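Local coordinates for protein 4-methyl-5(B-hydroxyethyl)-thiazole monophosphate biosynthesis enzyme (PDB 3OT1) that is of unproven function but belongs to the DJ-1/PfpI family and may take part in making the thiazole phosphate moiety of thiamin, at residues C67-L77 with L96-V107; A175-Q184 with T198-A206. One frame throughout, in Å; residues are numbered along the deposited sequence.

Two contacts, met in series along the chain, illustrate how a DJ-1-type alpha/beta fold is tied together: the first joins two neighbouring strands and the helix between them, the second the C-terminal helices. In interaction 1 the chain runs through 67-77 into strand 74-77, makes an excursion of mainly helical residues, and returns through 96-107 to the neighbouring parallel strand, as in a beta-alpha-beta unit. That loop is complete before interaction 2 begins, so the two neither nest nor cross. Interaction 2 closes a shorter, partly helical loop, bringing 198-206 back on 175-184 near the C terminus. The contacts meet where Leu177 packs on Ala74 and Leu106, joining sheet to helix 166-178.

Interaction 1: C67-L77 with L96-V107; sequences CSAEAFDALAL and LIDAFSQQGKLV
Phe100 of the helix is held between Leu75 of strand 74-77 and Ala69 of the 3-10 turn before it, an aromatic ring between two aliphatic groups. Leu75 CB stands 3.6 Å from the centroid of the Phe100 ring, almost on its normal, while Ala69 CB lies over the opposite face at 4.0 Å from that centroid, displaced toward the rim. Both are CH-pi contacts. Phe72 CB lies at the edge of that ring, 3.6 Å from Phe100 CZ. With CG of Leu75 anti to the backbone N (chi1 179°), its CD2 reaches the Phe100 ring and also CG1 of Ile97.

Beside this apolar centre, an extended Lys105 side chain carries its ammonium group among carbonyls. NZ lies 2.8 Å from Phe72 O, nearly in line with that C=O, and 2.9 Å from Ala69 O, above the carbonyl plane; Phe72 N reaches Ala69 O from the other face. Gln103 OE1 and a water shared with Glu70 O make four acceptors round NZ, more than its three N-H can fully serve at once, so the bonds are probably shared or bent. Together they should fix the turn 69-71 against the helix end, where Gly104, with positive phi, forms a Schellman motif. Leu75 N bonds to Leu106 O at 3.1 Å, pairing the parallel strands.

Strand 74-77 lies between 11-16 and 106-110, with helix 91-102 on its Leu75 face and helix 166-178 against Ala74.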
loop_
_atom_site.group_PDB
_atom_site.type_symbol
_atom_site.label_atom_id
_atom_site.label_comp_id
_atom_site.label_asym_id
_atom_site.label_seq_id
_atom_site.Cartn_x
_atom_site.Cartn_y
_atom_site.Cartn_z
ATOM N N CYS A 67 3.582 6.186 24.183
ATOM C CA CYS A 67 2.778 5.003 24.023
ATOM C C CYS A 67 2.973 4.036 25.157
ATOM O O CYS A 67 4.095 3.807 25.583
ATOM C CB CYS A 67 3.159 4.296 22.735
ATOM S SG CYS A 67 2.784 5.284 21.277
ATOM N N SER A 68 1.870 3.476 25.623
ATOM C CA SER A 68 1.964 2.394 26.590
ATOM C C SER A 68 1.059 1.255 26.159
ATOM O O SER A 68 -0.048 1.445 25.630
ATOM C CB SER A 68 1.688 2.869 28.016
ATOM O OG SER A 68 2.735 3.704 28.489
ATOM N N ALA A 69 1.580 0.049 26.356
ATOM C CA ALA A 69 0.973 -1.139 25.805
ATOM C C ALA A 69 -0.447 -1.384 26.279
ATOM O O ALA A 69 -1.220 -1.959 25.547
ATOM C CB ALA A 69 1.860 -2.354 26.064
ATOM N N GLU A 70 -0.817 -0.963 27.509
ATOM C CA GLU A 70 -2.182 -1.244 28.027
ATOM C C GLU A 70 -3.272 -0.542 27.233
ATOM O O GLU A 70 -4.443 -0.941 27.311
ATOM C CB GLU A 70 -2.359 -0.916 29.523
ATOM C CG GLU A 70 -2.607 0.547 29.859
ATOM C CD GLU A 70 -1.361 1.404 29.776
ATOM O OE1 GLU A 70 -1.514 2.651 29.732
ATOM O OE2 GLU A 70 -0.238 0.841 29.759
ATOM N N ALA A 71 -2.896 0.486 26.457
ATOM C CA ALA A 71 -3.852 1.208 25.615
ATOM C C ALA A 71 -4.114 0.521 24.284
ATOM O O ALA A 71 -4.879 1.042 23.482
ATOM C CB ALA A 71 -3.383 2.628 25.367
ATOM N N PHE A 72 -3.479 -0.626 24.033
ATOM C CA PHE A 72 -3.587 -1.289 22.733
ATOM C C PHE A 72 -3.805 -2.777 22.885
ATOM O O PHE A 72 -3.417 -3.377 23.891
ATOM C CB PHE A 72 -2.314 -1.027 21.908
ATOM C CG PHE A 72 -2.042 0.434 21.709
ATOM C CD1 PHE A 72 -2.704 1.138 20.718
ATOM C CD2 PHE A 72 -1.167 1.130 22.516
ATOM C CE1 PHE A 72 -2.480 2.489 20.528
ATOM C CE2 PHE A 72 -0.944 2.476 22.332
ATOM C CZ PHE A 72 -1.603 3.160 21.309
ATOM N N ASP A 73 -4.354 -3.381 21.850
ATOM C CA ASP A 73 -4.527 -4.811 21.770
ATOM C C ASP A 73 -3.448 -5.506 20.962
ATOM O O ASP A 73 -3.278 -6.700 21.107
ATOM C CB ASP A 73 -5.892 -5.110 21.186
ATOM C CG ASP A 73 -6.995 -4.520 22.048
ATOM O OD1 ASP A 73 -7.077 -4.878 23.238
ATOM O OD2 ASP A 73 -7.711 -3.637 21.566
ATOM N N ALA A 74 -2.747 -4.773 20.087
ATOM C CA ALA A 74 -1.733 -5.381 19.247
ATOM C C ALA A 74 -0.784 -4.325 18.737
ATOM O O ALA A 74 -1.108 -3.141 18.671
ATOM C CB ALA A 74 -2.369 -6.141 18.085
ATOM N N LEU A 75 0.409 -4.805 18.387
ATOM C CA LEU A 75 1.508 -3.993 17.883
ATOM C C LEU A 75 1.832 -4.490 16.478
ATOM O O LEU A 75 2.045 -5.680 16.298
ATOM C CB LEU A 75 2.725 -4.172 18.807
ATOM C CG LEU A 75 3.992 -3.417 18.432
ATOM C CD1 LEU A 75 3.817 -1.896 18.496
ATOM C CD2 LEU A 75 5.152 -3.873 19.297
ATOM N N ALA A 76 1.878 -3.586 15.491
ATOM C CA ALA A 76 2.200 -3.944 14.116
ATOM C C ALA A 76 3.378 -3.108 13.627
ATOM O O ALA A 76 3.307 -1.867 13.621
ATOM C CB ALA A 76 1.014 -3.733 13.210
ATOM N N LEU A 77 4.452 -3.793 13.254
ATOM C CA LEU A 77 5.704 -3.154 12.899
ATOM C C LEU A 77 5.947 -3.259 11.397
ATOM O O LEU A 77 6.178 -4.344 10.865
ATOM C CB LEU A 77 6.863 -3.827 13.632
ATOM C CG LEU A 77 6.774 -3.863 15.166
ATOM C CD1 LEU A 77 8.015 -4.574 15.713
ATOM C CD2 LEU A 77 6.683 -2.478 15.746
ATOM N N LEU A 96 8.610 -1.601 24.009
ATOM C CA LEU A 96 7.227 -1.883 23.666
ATOM C C LEU A 96 7.077 -3.316 23.200
ATOM O O LEU A 96 6.073 -3.936 23.476
ATOM C CB LEU A 96 6.719 -0.928 22.586
ATOM C CG LEU A 96 6.336 0.430 23.125
ATOM C CD1 LEU A 96 6.217 1.410 21.989
ATOM C CD2 LEU A 96 5.022 0.404 23.918
ATOM N N ILE A 97 8.050 -3.836 22.453
ATOM C CA ILE A 97 7.967 -5.244 22.063
ATOM C C ILE A 97 7.873 -6.123 23.321
ATOM O O ILE A 97 7.031 -7.020 23.400
ATOM C CB ILE A 97 9.147 -5.674 21.186
ATOM C CG1 ILE A 97 9.113 -4.940 19.831
ATOM C CG2 ILE A 97 9.169 -7.192 21.016
ATOM C CD1 ILE A 97 10.411 -5.066 19.067
ATOM N N ASP A 98 8.728 -5.856 24.300
ATOM C CA ASP A 98 8.705 -6.596 25.557
ATOM C C ASP A 98 7.342 -6.443 26.257
ATOM O O ASP A 98 6.770 -7.406 26.739
ATOM C CB ASP A 98 9.781 -6.089 26.503
ATOM C CG ASP A 98 11.209 -6.266 25.993
ATOM O OD1 ASP A 98 11.443 -7.067 25.096
ATOM O OD2 ASP A 98 12.095 -5.553 26.528
ATOM N N ALA A 99 6.846 -5.214 26.300
ATOM C CA ALA A 99 5.602 -4.939 27.031
ATOM C C ALA A 99 4.415 -5.651 26.395
ATOM O O ALA A 99 3.619 -6.270 27.102
ATOM C CB ALA A 99 5.347 -3.442 27.142
ATOM N N PHE A 100 4.258 -5.564 25.078
ATOM C CA PHE A 100 3.157 -6.224 24.394
ATOM C C PHE A 100 3.245 -7.732 24.560
ATOM O O PHE A 100 2.264 -8.393 24.869
ATOM C CB PHE A 100 3.130 -5.877 22.898
ATOM C CG PHE A 100 2.392 -4.604 22.577
ATOM C CD1 PHE A 100 1.059 -4.621 22.175
ATOM C CD2 PHE A 100 3.026 -3.392 22.623
ATOM C CE1 PHE A 100 0.377 -3.474 21.861
ATOM C CE2 PHE A 100 2.363 -2.212 22.275
ATOM C CZ PHE A 100 1.028 -2.263 21.897
ATOM N N SER A 101 4.421 -8.295 24.339
ATOM C CA SER A 101 4.579 -9.725 24.405
ATOM C C SER A 101 4.334 -10.256 25.819
ATOM O O SER A 101 3.734 -11.306 25.970
ATOM C CB SER A 101 5.916 -10.198 23.831
ATOM O OG SER A 101 6.983 -9.715 24.581
ATOM N N GLN A 102 4.732 -9.493 26.823
ATOM C CA GLN A 102 4.546 -9.917 28.227
ATOM C C GLN A 102 3.139 -9.641 28.735
ATOM O O GLN A 102 2.785 -10.015 29.831
ATOM C CB GLN A 102 5.583 -9.249 29.104
ATOM C CG GLN A 102 6.994 -9.780 28.814
ATOM C CD GLN A 102 8.115 -8.968 29.422
ATOM O OE1 GLN A 102 7.940 -8.309 30.456
ATOM N NE2 GLN A 102 9.299 -9.084 28.832
ATOM N N GLN A 103 2.306 -9.017 27.931
ATOM C CA GLN A 103 0.868 -8.899 28.162
ATOM C C GLN A 103 0.050 -9.888 27.338
ATOM O O GLN A 103 -1.173 -9.850 27.360
ATOM C CB GLN A 103 0.416 -7.473 27.905
ATOM C CG GLN A 103 0.984 -6.533 28.922
ATOM C CD GLN A 103 0.625 -5.092 28.707
ATOM O OE1 GLN A 103 -0.266 -4.752 27.930
ATOM N NE2 GLN A 103 1.334 -4.214 29.396
ATOM N N GLY A 104 0.730 -10.779 26.620
ATOM C CA GLY A 104 0.083 -11.806 25.833
ATOM C C GLY A 104 -0.548 -11.319 24.549
ATOM O O GLY A 104 -1.374 -12.016 23.964
ATOM N N LYS A 105 -0.149 -10.138 24.096
ATOM C CA LYS A 105 -0.766 -9.507 22.931
ATOM C C LYS A 105 -0.046 -9.832 21.655
ATOM O O LYS A 105 1.168 -9.972 21.648
ATOM C CB LYS A 105 -0.785 -8.008 23.141
ATOM C CG LYS A 105 -1.740 -7.594 24.281
ATOM C CD LYS A 105 -1.590 -6.147 24.704
ATOM C CE LYS A 105 -2.655 -5.817 25.743
ATOM N NZ LYS A 105 -2.480 -4.452 26.291
ATOM N N LEU A 106 -0.807 -9.896 20.565
ATOM C CA LEU A 106 -0.234 -10.071 19.252
ATOM C C LEU A 106 0.784 -8.989 18.921
ATOM O O LEU A 106 0.500 -7.797 18.995
ATOM C CB LEU A 106 -1.357 -10.040 18.227
ATOM C CG LEU A 106 -0.955 -10.293 16.773
ATOM C CD1 LEU A 106 -0.377 -11.710 16.576
ATOM C CD2 LEU A 106 -2.168 -10.051 15.844
ATOM N N VAL A 107 1.960 -9.454 18.498
ATOM C CA VAL A 107 2.972 -8.627 17.863
ATOM C C VAL A 107 3.108 -9.140 16.437
ATOM O O VAL A 107 3.245 -10.345 16.208
ATOM C CB VAL A 107 4.292 -8.660 18.625
ATOM C CG1 VAL A 107 5.362 -7.893 17.835
ATOM C CG2 VAL A 107 4.098 -8.090 20.040
HETATM O O HOH W 1 0.942 -1.527 30.415
HETATM O O HOH W 2 -4.434 -4.026 28.099
HETATM O O HOH W 3 -3.654 -9.382 20.988
#

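Interaction 2: A175-Q184 with T198-A206; sequences ALLAGVELAQ and TELSGFIDA
Phe203 presents the edge of its ring to Leu176, whose CG lies near the ring plane, 3.9 Å from Phe203 CE2; the two side chains cross at about a right angle. Ala175 CB comes to the same ring obliquely, 4.2 Å from CD2. The amide of Gln184 is the other flat group: Ser201 OG lies only 6° out of its plane and accepts a nearly straight bond from NE2 at 3.0 Å, with a weak bond of its own to Leu197 O. This polar link sits to one side of an otherwise apolar contact.

Ile204 bridges the two helices of 175-184. Its CG1 lies 4.0 Å from both Ala175 CB and Val180 CB, and CD1 extends to the Ala175 carbonyl and Leu176 CD2. Those helices break at Gly179, the N-cap of the second, at positive phi. With Val180 CG2 anti to the backbone N, that methyl reaches Leu200 O at 3.6 Å. Leu200 fits its two methyls against Ala183, CD2 being 3.7 Å from Ala183 O.

Helix 194-201 and the residues that follow it pack across the junction of helices 166-178 and 180-187, Leu200 also touching Leu171, while Leu176 and Phe203 both reach Tyr151 of strand 149-152.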
loop_
_atom_site.group_PDB
_atom_site.type_symbol
_atom_site.label_atom_id
_atom_site.label_comp_id
_atom_site.label_asym_id
_atom_site.label_seq_id
_atom_site.Cartn_x
_atom_site.Cartn_y
_atom_site.Cartn_z
ATOM N N ALA A 175 -8.006 -11.531 11.002
ATOM C CA ALA A 175 -8.530 -12.867 11.278
ATOM C C ALA A 175 -8.174 -13.299 12.709
ATOM O O ALA A 175 -9.040 -13.840 13.425
ATOM C CB ALA A 175 -8.038 -13.861 10.257
ATOM N N LEU A 176 -6.936 -13.057 13.132
ATOM C CA LEU A 176 -6.491 -13.437 14.477
ATOM C C LEU A 176 -7.179 -12.638 15.559
ATOM O O LEU A 176 -7.544 -13.174 16.606
ATOM C CB LEU A 176 -4.972 -13.270 14.600
ATOM C CG LEU A 176 -4.153 -14.286 13.819
ATOM C CD1 LEU A 176 -2.726 -13.842 13.683
ATOM C CD2 LEU A 176 -4.219 -15.675 14.457
ATOM N N LEU A 177 -7.334 -11.342 15.336
ATOM C CA LEU A 177 -7.848 -10.438 16.381
ATOM C C LEU A 177 -9.372 -10.443 16.476
ATOM O O LEU A 177 -9.924 -10.240 17.551
ATOM C CB LEU A 177 -7.361 -9.018 16.144
ATOM C CG LEU A 177 -5.866 -8.794 16.374
ATOM C CD1 LEU A 177 -5.426 -7.454 15.836
ATOM C CD2 LEU A 177 -5.536 -8.942 17.850
ATOM N N ALA A 178 -10.058 -10.640 15.365
ATOM C CA ALA A 178 -11.500 -10.407 15.278
ATOM C C ALA A 178 -12.252 -11.507 14.565
ATOM O O ALA A 178 -13.468 -11.418 14.475
ATOM C CB ALA A 178 -11.800 -9.072 14.614
ATOM N N GLY A 179 -11.559 -12.521 14.069
ATOM C CA GLY A 179 -12.190 -13.674 13.455
ATOM C C GLY A 179 -12.121 -13.642 11.944
ATOM O O GLY A 179 -12.077 -12.579 11.324
ATOM N N VAL A 180 -12.116 -14.825 11.347
ATOM C CA VAL A 180 -11.988 -14.917 9.903
ATOM C C VAL A 180 -13.211 -14.317 9.181
ATOM O O VAL A 180 -13.072 -13.829 8.064
ATOM C CB VAL A 180 -11.676 -16.366 9.456
ATOM C CG1 VAL A 180 -12.928 -17.202 9.477
ATOM C CG2 VAL A 180 -10.984 -16.367 8.077
ATOM N N GLU A 181 -14.393 -14.329 9.792
ATOM C CA GLU A 181 -15.538 -13.772 9.118
ATOM C C GLU A 181 -15.345 -12.281 8.796
ATOM O O GLU A 181 -15.551 -11.857 7.672
ATOM C CB GLU A 181 -16.794 -14.028 9.951
ATOM C CG GLU A 181 -18.055 -13.499 9.315
ATOM C CD GLU A 181 -19.276 -13.711 10.199
ATOM O OE1 GLU A 181 -19.128 -14.214 11.329
ATOM O OE2 GLU A 181 -20.391 -13.416 9.769
ATOM N N LEU A 182 -14.941 -11.483 9.766
ATOM C CA LEU A 182 -14.670 -10.086 9.501
ATOM C C LEU A 182 -13.538 -9.952 8.471
ATOM O O LEU A 182 -13.626 -9.128 7.548
ATOM C CB LEU A 182 -14.303 -9.349 10.770
ATOM C CG LEU A 182 -14.008 -7.856 10.609
ATOM C CD1 LEU A 182 -15.170 -7.069 9.984
ATOM C CD2 LEU A 182 -13.584 -7.252 11.911
ATOM N N ALA A 183 -12.468 -10.726 8.611
ATOM C CA ALA A 183 -11.368 -10.641 7.654
ATOM C C ALA A 183 -11.868 -10.898 6.229
ATOM O O ALA A 183 -11.470 -10.198 5.308
ATOM C CB ALA A 183 -10.251 -11.607 8.042
ATOM N N GLN A 184 -12.740 -11.893 6.064
ATOM C CA GLN A 184 -13.287 -12.202 4.732
ATOM C C GLN A 184 -14.111 -11.046 4.192
ATOM O O GLN A 184 -14.034 -10.727 2.997
ATOM C CB GLN A 184 -14.149 -13.450 4.776
ATOM C CG GLN A 184 -13.374 -14.717 5.031
ATOM C CD GLN A 184 -14.311 -15.903 5.283
ATOM O OE1 GLN A 184 -15.278 -15.806 6.056
ATOM N NE2 GLN A 184 -14.037 -17.010 4.632
ATOM N N THR A 198 -8.355 -17.132 -1.153
ATOM C CA THR A 198 -8.493 -18.506 -0.681
ATOM C C THR A 198 -7.674 -18.809 0.571
ATOM O O THR A 198 -8.142 -19.456 1.520
ATOM C CB THR A 198 -8.094 -19.442 -1.816
ATOM O OG1 THR A 198 -9.066 -19.318 -2.855
ATOM C CG2 THR A 198 -8.008 -20.864 -1.356
ATOM N N GLU A 199 -6.463 -18.302 0.596
ATOM C CA GLU A 199 -5.574 -18.559 1.705
ATOM C C GLU A 199 -5.988 -17.799 2.952
ATOM O O GLU A 199 -5.790 -18.279 4.056
ATOM C CB GLU A 199 -4.152 -18.259 1.288
ATOM C CG GLU A 199 -3.701 -19.267 0.254
ATOM C CD GLU A 199 -2.276 -19.122 -0.166
ATOM O OE1 GLU A 199 -1.542 -18.201 0.292
ATOM O OE2 GLU A 199 -1.892 -19.941 -1.007
ATOM N N LEU A 200 -6.584 -16.626 2.801
ATOM C CA LEU A 200 -7.136 -15.935 3.945
ATOM C C LEU A 200 -8.291 -16.735 4.545
ATOM O O LEU A 200 -8.348 -16.941 5.763
ATOM C CB LEU A 200 -7.644 -14.567 3.546
ATOM C CG LEU A 200 -8.392 -13.918 4.720
ATOM C CD1 LEU A 200 -7.417 -13.578 5.857
ATOM C CD2 LEU A 200 -9.125 -12.768 4.198
ATOM N N SER A 201 -9.202 -17.207 3.698
ATOM C CA SER A 201 -10.378 -17.915 4.192
ATOM C C SER A 201 -9.984 -19.187 4.932
ATOM O O SER A 201 -10.666 -19.603 5.868
ATOM C CB SER A 201 -11.345 -18.192 3.046
ATOM O OG SER A 201 -11.887 -16.960 2.609
ATOM N N GLY A 202 -8.852 -19.781 4.562
ATOM C CA GLY A 202 -8.373 -20.978 5.243
ATOM C C GLY A 202 -7.390 -20.749 6.372
ATOM O O GLY A 202 -6.937 -21.702 7.008
ATOM N N PHE A 203 -7.063 -19.486 6.645
ATOM C CA PHE A 203 -5.945 -19.155 7.536
ATOM C C PHE A 203 -6.157 -19.642 8.964
ATOM O O PHE A 203 -5.265 -20.234 9.555
ATOM C CB PHE A 203 -5.682 -17.649 7.531
ATOM C CG PHE A 203 -4.576 -17.234 8.459
ATOM C CD1 PHE A 203 -3.265 -17.610 8.233
ATOM C CD2 PHE A 203 -4.855 -16.499 9.583
ATOM C CE1 PHE A 203 -2.273 -17.228 9.112
ATOM C CE2 PHE A 203 -3.862 -16.131 10.444
ATOM C CZ PHE A 203 -2.589 -16.496 10.204
ATOM N N ILE A 204 -7.325 -19.371 9.537
ATOM C CA ILE A 204 -7.564 -19.784 10.918
ATOM C C ILE A 204 -7.693 -21.317 11.018
ATOM O O ILE A 204 -7.194 -21.922 11.973
ATOM C CB ILE A 204 -8.792 -19.082 11.525
ATOM C CG1 ILE A 204 -8.540 -17.564 11.598
ATOM C CG2 ILE A 204 -9.107 -19.658 12.917
ATOM C CD1 ILE A 204 -7.349 -17.117 12.427
ATOM N N ASP A 205 -8.355 -21.936 10.039
ATOM C CA ASP A 205 -8.469 -23.399 10.011
ATOM C C ASP A 205 -7.098 -24.058 10.009
ATOM O O ASP A 205 -6.907 -25.111 10.641
ATOM C CB ASP A 205 -9.275 -23.854 8.794
ATOM C CG ASP A 205 -10.780 -23.617 8.952
ATOM O OD1 ASP A 205 -11.247 -23.352 10.084
ATOM O OD2 ASP A 205 -11.501 -23.691 7.933
ATOM N N ALA A 206 -6.138 -23.440 9.324
ATOM C CA ALA A 206 -4.770 -23.955 9.269
ATOM C C ALA A 206 -4.023 -23.874 10.611
ATOM O O ALA A 206 -2.920 -24.412 10.721
ATOM C CB ALA A 206 -3.979 -23.234 8.183
#